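PDB 2X5N: 26S proteasome regulatory subunit RPN10 from Schizosaccharomyces pombe, which protects ubiquitin chains from disassembly by deubiquitinating enzymes and so promotes protein degradation by the 26S proteasome. Local coordinates for residues 128-142 with 155-169. Residues are numbered along the deposited sequence; the frame is centred on the assembly and turned at random. Where two conformers were deposited one is given.
Sequences AKRMKKNNVAIDIIH and FIDAANSSDSCHLVS
Lys132 runs along the C-terminal end of helix 151-159, past the carbonyls of Ala158, Ala159 and Asn160, fully extended with CG anti to its backbone N (chi1 -178°). Its CB lies 3.5 Å from Ala159 O, and CG stays near that same oxygen. CD moves on to Ala158 O, CE comes to 3.4 Å from Asn160 O, and NZ finishes on a water that also donates to the carbonyls of Asp157 and Asn160. One turn back, Ala128 CB fits against Ala158 CB and the Phe155 ring, small residues letting helices 128-133 and 155-159 approach to 8.0 Å between axes. That ring sits between helix 121-133 and strand 136-143: its CD1 meets Ala128 CB, while the Ile138 side chain runs at about a right angle to that of Phe155, Ile138 CG2 lying 4.0 Å from Phe155 CE2. With an alanine here instead of the ring, a gap is likely to open between Ala128 and Ile138, which would lose their shared aromatic neighbour.

Both halves belong to the Rossmann-like VWA fold: strand 136-143 leads through helix 151-159 into the parallel edge strand 166-170, a beta-alpha-beta crossover. Backbone bonds join the strands, the straightest from Val168 N to Ile140 O (2.8 Å, 176°). Before the pairing begins, Ile138 N donates to Cys165 SG (3.4 Å). On the sheet face of Asp139, Ile141 and Val168, His166 ND1 donates to Asp139 OD1 (2.7 Å), which sits in the imidazole plane although the nitrogen approaches 34° out of the carboxylate plane. Arg108 holds the other carboxylate oxygen in a salt bridge.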
loop_
_atom_site.group_PDB
_atom_site.type_symbol
_atom_site.label_atom_id
_atom_site.label_comp_id
_atom_site.label_asym_id
_atom_site.label_seq_id
_atom_site.Cartn_x
_atom_site.Cartn_y
_atom_site.Cartn_z
ATOM N N ALA A 128 9.905 10.514 -3.161
ATOM C CA ALA A 128 9.071 10.430 -4.351
ATOM C C ALA A 128 9.892 10.534 -5.635
ATOM O O ALA A 128 9.693 9.783 -6.577
ATOM C CB ALA A 128 8.026 11.536 -4.314
ATOM N N LYS A 129 10.814 11.482 -5.676
ATOM C CA LYS A 129 11.581 11.698 -6.882
ATOM C C LYS A 129 12.534 10.548 -7.118
ATOM O O LYS A 129 12.803 10.196 -8.257
ATOM C CB LYS A 129 12.338 13.028 -6.824
ATOM C CG LYS A 129 11.422 14.244 -6.899
ATOM C CD LYS A 129 12.195 15.529 -7.159
ATOM C CE LYS A 129 11.255 16.663 -7.529
ATOM N NZ LYS A 129 11.974 17.924 -7.850
ATOM N N ARG A 130 13.041 9.966 -6.032
ATOM C CA ARG A 130 13.840 8.759 -6.126
ATOM C C ARG A 130 13.010 7.588 -6.691
ATOM O O ARG A 130 13.504 6.892 -7.584
ATOM C CB ARG A 130 14.466 8.407 -4.758
ATOM C CG ARG A 130 15.340 7.159 -4.746
ATOM C CD ARG A 130 16.577 7.327 -5.626
ATOM N NE ARG A 130 17.475 8.364 -5.121
ATOM C CZ ARG A 130 18.609 8.730 -5.711
ATOM N NH1 ARG A 130 19.005 8.143 -6.832
ATOM N NH2 ARG A 130 19.346 9.691 -5.179
ATOM N N MET A 131 11.776 7.376 -6.209
ATOM C CA MET A 131 10.896 6.359 -6.804
ATOM C C MET A 131 10.708 6.602 -8.299
ATOM O O MET A 131 10.746 5.667 -9.100
ATOM C CB MET A 131 9.513 6.339 -6.141
ATOM C CG MET A 131 9.458 5.754 -4.724
ATOM S SD MET A 131 7.803 5.301 -4.258
ATOM C CE MET A 131 7.508 3.898 -5.307
ATOM N N LYS A 132 10.484 7.856 -8.680
ATOM C CA LYS A 132 10.190 8.160 -10.063
ATOM C C LYS A 132 11.417 7.840 -10.911
ATOM O O LYS A 132 11.310 7.275 -12.003
ATOM C CB LYS A 132 9.792 9.627 -10.220
ATOM C CG LYS A 132 9.421 9.997 -11.640
ATOM C CD LYS A 132 9.058 11.474 -11.759
ATOM C CE LYS A 132 8.730 11.845 -13.198
ATOM N NZ LYS A 132 8.458 13.298 -13.366
ATOM N N LYS A 133 12.588 8.189 -10.385
ATOM C CA LYS A 133 13.853 7.899 -11.057
ATOM C C LYS A 133 14.018 6.389 -11.207
ATOM O O LYS A 133 14.526 5.914 -12.211
ATOM C CB LYS A 133 15.023 8.487 -10.263
ATOM C CG LYS A 133 16.390 8.283 -10.897
ATOM C CD LYS A 133 17.493 8.821 -9.996
ATOM C CE LYS A 133 18.867 8.696 -10.634
ATOM N NZ LYS A 133 19.037 9.618 -11.790
ATOM N N ASN A 134 13.553 5.652 -10.202
ATOM C CA ASN A 134 13.655 4.188 -10.161
ATOM C C ASN A 134 12.530 3.468 -10.929
ATOM O O ASN A 134 12.490 2.244 -10.929
ATOM C CB ASN A 134 13.669 3.738 -8.683
ATOM C CG ASN A 134 14.982 4.105 -7.973
ATOM O OD1 ASN A 134 15.990 4.359 -8.626
ATOM N ND2 ASN A 134 14.959 4.154 -6.642
ATOM N N ASN A 135 11.601 4.230 -11.533
ATOM C CA ASN A 135 10.465 3.683 -12.316
ATOM C C ASN A 135 9.477 2.820 -11.485
ATOM O O ASN A 135 8.861 1.868 -11.934
ATOM C CB ASN A 135 10.961 2.900 -13.529
ATOM C CG ASN A 135 11.495 3.804 -14.622
ATOM O OD1 ASN A 135 10.913 4.856 -14.906
ATOM N ND2 ASN A 135 12.596 3.402 -15.244
ATOM N N VAL A 136 9.366 3.206 -10.243
ATOM C CA VAL A 136 8.480 2.612 -9.273
ATOM C C VAL A 136 7.214 3.417 -9.109
ATOM O O VAL A 136 7.327 4.554 -8.668
ATOM C CB VAL A 136 9.162 2.260 -7.939
ATOM C CG1 VAL A 136 8.240 1.500 -7.037
ATOM C CG2 VAL A 136 10.462 1.511 -8.178
ATOM N N ALA A 137 6.069 2.875 -9.486
ATOM C CA ALA A 137 4.794 3.546 -9.283
ATOM C C ALA A 137 4.330 3.350 -7.856
ATOM O O ALA A 137 4.722 2.389 -7.193
ATOM C CB ALA A 137 3.764 2.983 -10.226
ATOM N N ILE A 138 3.496 4.265 -7.382
ATOM C CA ILE A 138 2.979 4.152 -6.034
ATOM C C ILE A 138 1.562 4.703 -5.952
ATOM O O ILE A 138 1.245 5.751 -6.531
ATOM C CB ILE A 138 3.911 4.820 -5.010
ATOM C CG1 ILE A 138 3.353 4.660 -3.584
ATOM C CG2 ILE A 138 4.181 6.280 -5.379
ATOM C CD1 ILE A 138 4.384 4.729 -2.501
ATOM N N ASP A 139 0.733 3.967 -5.229
ATOM C CA ASP A 139 -0.583 4.404 -4.802
ATOM C C ASP A 139 -0.592 4.463 -3.286
ATOM O O ASP A 139 -0.062 3.583 -2.614
ATOM C CB ASP A 139 -1.658 3.435 -5.278
ATOM C CG ASP A 139 -1.627 3.247 -6.752
ATOM O OD1 ASP A 139 -1.574 4.268 -7.470
ATOM O OD2 ASP A 139 -1.655 2.079 -7.189
ATOM N N ILE A 140 -1.204 5.505 -2.754
ATOM C CA ILE A 140 -1.354 5.638 -1.310
ATOM C C ILE A 140 -2.823 5.730 -0.967
ATOM O O ILE A 140 -3.552 6.509 -1.565
ATOM C CB ILE A 140 -0.643 6.881 -0.781
ATOM C CG1 ILE A 140 0.872 6.749 -0.992
ATOM C CG2 ILE A 140 -0.963 7.104 0.676
ATOM C CD1 ILE A 140 1.655 8.002 -0.644
ATOM N N ILE A 141 -3.240 4.921 0.000
ATOM C CA ILE A 141 -4.598 4.960 0.562
ATOM C C ILE A 141 -4.430 5.631 1.918
ATOM O O ILE A 141 -3.832 5.062 2.821
ATOM C CB ILE A 141 -5.180 3.558 0.719
ATOM C CG1 ILE A 141 -5.311 2.893 -0.661
ATOM C CG2 ILE A 141 -6.530 3.637 1.426
ATOM C CD1 ILE A 141 -5.415 1.369 -0.631
ATOM N N HIS A 142 -4.929 6.861 2.026
ATOM C CA HIS A 142 -4.736 7.689 3.202
ATOM C C HIS A 142 -6.050 7.758 3.981
ATOM O O HIS A 142 -7.081 8.166 3.428
ATOM C CB HIS A 142 -4.293 9.081 2.754
ATOM C CG HIS A 142 -3.753 9.927 3.865
ATOM N ND1 HIS A 142 -3.673 11.297 3.774
ATOM C CD2 HIS A 142 -3.233 9.598 5.073
ATOM C CE1 HIS A 142 -3.144 11.781 4.886
ATOM N NE2 HIS A 142 -2.869 10.768 5.691
ATOM N N PHE A 155 3.748 14.579 -2.570
ATOM C CA PHE A 155 4.509 13.351 -2.747
ATOM C C PHE A 155 4.064 12.614 -4.023
ATOM O O PHE A 155 4.882 12.243 -4.874
ATOM C CB PHE A 155 4.310 12.472 -1.512
ATOM C CG PHE A 155 4.874 11.065 -1.648
ATOM C CD1 PHE A 155 6.182 10.770 -1.305
ATOM C CD2 PHE A 155 4.076 10.039 -2.108
ATOM C CE1 PHE A 155 6.684 9.492 -1.420
ATOM C CE2 PHE A 155 4.571 8.753 -2.230
ATOM C CZ PHE A 155 5.868 8.478 -1.894
ATOM N N ILE A 156 2.765 12.390 -4.150
ATOM C CA ILE A 156 2.270 11.674 -5.317
ATOM C C ILE A 156 2.571 12.454 -6.602
ATOM O O ILE A 156 2.940 11.875 -7.607
ATOM C CB ILE A 156 0.774 11.322 -5.157
ATOM C CG1 ILE A 156 0.627 10.218 -4.104
ATOM C CG2 ILE A 156 0.203 10.829 -6.480
ATOM C CD1 ILE A 156 1.112 8.867 -4.581
ATOM N N ASP A 157 2.423 13.773 -6.569
ATOM C CA ASP A 157 2.693 14.585 -7.737
ATOM C C ASP A 157 4.156 14.457 -8.147
ATOM O O ASP A 157 4.465 14.417 -9.330
ATOM C CB ASP A 157 2.362 16.068 -7.485
ATOM C CG ASP A 157 0.880 16.332 -7.396
ATOM O OD1 ASP A 157 0.106 15.529 -7.949
ATOM O OD2 ASP A 157 0.497 17.355 -6.784
ATOM N N ALA A 158 5.056 14.353 -7.165
ATOM C CA ALA A 158 6.490 14.247 -7.451
ATOM C C ALA A 158 6.895 12.866 -7.968
ATOM O O ALA A 158 7.879 12.735 -8.701
ATOM C CB ALA A 158 7.305 14.590 -6.216
ATOM N N ALA A 159 6.154 11.835 -7.573
ATOM C CA ALA A 159 6.452 10.459 -7.976
ATOM C C ALA A 159 5.860 10.161 -9.348
ATOM O O ALA A 159 6.316 9.239 -10.044
ATOM C CB ALA A 159 5.886 9.473 -6.951
ATOM N N ASN A 160 4.823 10.902 -9.721
ATOM C CA ASN A 160 3.961 10.463 -10.823
ATOM C C ASN A 160 4.651 10.496 -12.176
ATOM O O ASN A 160 5.444 11.378 -12.470
ATOM C CB ASN A 160 2.697 11.326 -10.840
ATOM C CG ASN A 160 1.495 10.626 -11.414
ATOM O OD1 ASN A 160 1.543 9.482 -11.812
ATOM N ND2 ASN A 160 0.381 11.331 -11.439
ATOM N N SER A 161 4.349 9.500 -12.989
ATOM C CA SER A 161 4.837 9.432 -14.345
ATOM C C SER A 161 3.757 8.752 -15.168
ATOM O O SER A 161 3.327 7.667 -14.834
ATOM C CB SER A 161 6.121 8.623 -14.409
ATOM O OG SER A 161 6.711 8.756 -15.692
ATOM N N SER A 162 3.322 9.399 -16.241
ATOM C CA SER A 162 2.313 8.821 -17.123
ATOM C C SER A 162 1.035 8.420 -16.361
ATOM O O SER A 162 0.423 7.409 -16.680
ATOM C CB SER A 162 2.884 7.595 -17.838
ATOM O OG SER A 162 4.047 7.928 -18.583
ATOM N N ASP A 163 0.645 9.223 -15.369
ATOM C CA ASP A 163 -0.581 9.019 -14.592
ATOM C C ASP A 163 -0.631 7.640 -13.932
ATOM O O ASP A 163 -1.673 6.994 -13.855
ATOM C CB ASP A 163 -1.816 9.229 -15.469
ATOM C CG ASP A 163 -1.879 10.631 -16.053
ATOM O OD1 ASP A 163 -1.799 11.608 -15.271
ATOM O OD2 ASP A 163 -1.994 10.759 -17.293
ATOM N N SER A 164 0.510 7.214 -13.416
ATOM C CA SER A 164 0.633 5.882 -12.860
ATOM C C SER A 164 0.414 5.830 -11.366
ATOM O O SER A 164 0.256 4.747 -10.830
ATOM C CB SER A 164 2.026 5.349 -13.185
ATOM O OG SER A 164 3.018 6.147 -12.556
ATOM N N CYS A 165 0.472 6.984 -10.713
ATOM C CA CYS A 165 0.450 7.064 -9.262
ATOM C C CYS A 165 -0.823 7.744 -8.773
ATOM O O CYS A 165 -1.317 8.664 -9.418
ATOM C CB CYS A 165 1.647 7.872 -8.758
ATOM S SG CYS A 165 3.274 7.152 -9.169
ATOM N N HIS A 166 -1.327 7.331 -7.612
ATOM C CA HIS A 166 -2.611 7.814 -7.102
ATOM C C HIS A 166 -2.588 8.023 -5.607
ATOM O O HIS A 166 -1.991 7.241 -4.878
ATOM C CB HIS A 166 -3.755 6.829 -7.424
ATOM C CG HIS A 166 -3.805 6.466 -8.864
ATOM N ND1 HIS A 166 -3.011 5.485 -9.414
ATOM C CD2 HIS A 166 -4.517 6.992 -9.883
ATOM C CE1 HIS A 166 -3.238 5.419 -10.714
ATOM N NE2 HIS A 166 -4.155 6.318 -11.024
ATOM N N LEU A 167 -3.258 9.081 -5.184
ATOM C CA LEU A 167 -3.568 9.308 -3.785
ATOM C C LEU A 167 -5.072 9.165 -3.619
ATOM O O LEU A 167 -5.850 9.907 -4.241
ATOM C CB LEU A 167 -3.120 10.697 -3.357
ATOM C CG LEU A 167 -3.484 11.064 -1.921
ATOM C CD1 LEU A 167 -2.859 10.136 -0.910
ATOM C CD2 LEU A 167 -3.062 12.496 -1.658
ATOM N N VAL A 168 -5.470 8.206 -2.796
ATOM C CA VAL A 168 -6.875 7.936 -2.510
ATOM C C VAL A 168 -7.045 8.275 -1.023
ATOM O O VAL A 168 -6.514 7.582 -0.146
ATOM C CB VAL A 168 -7.250 6.472 -2.793
ATOM C CG1 VAL A 168 -8.697 6.169 -2.374
ATOM C CG2 VAL A 168 -6.997 6.138 -4.275
ATOM N N SER A 169 -7.813 9.320 -0.730
ATOM C CA SER A 169 -7.949 9.832 0.630
ATOM C C SER A 169 -9.386 9.607 1.048
ATOM O O SER A 169 -10.287 10.127 0.399
ATOM C CB SER A 169 -7.634 11.330 0.645
ATOM O OG SER A 169 -6.327 11.581 0.191
HETATM O O HOH W 1 6.106 13.838 -11.519
HETATM O O HOH W 2 6.939 6.633 -10.448
HETATM O O HOH W 3 -4.733 13.033 1.961
#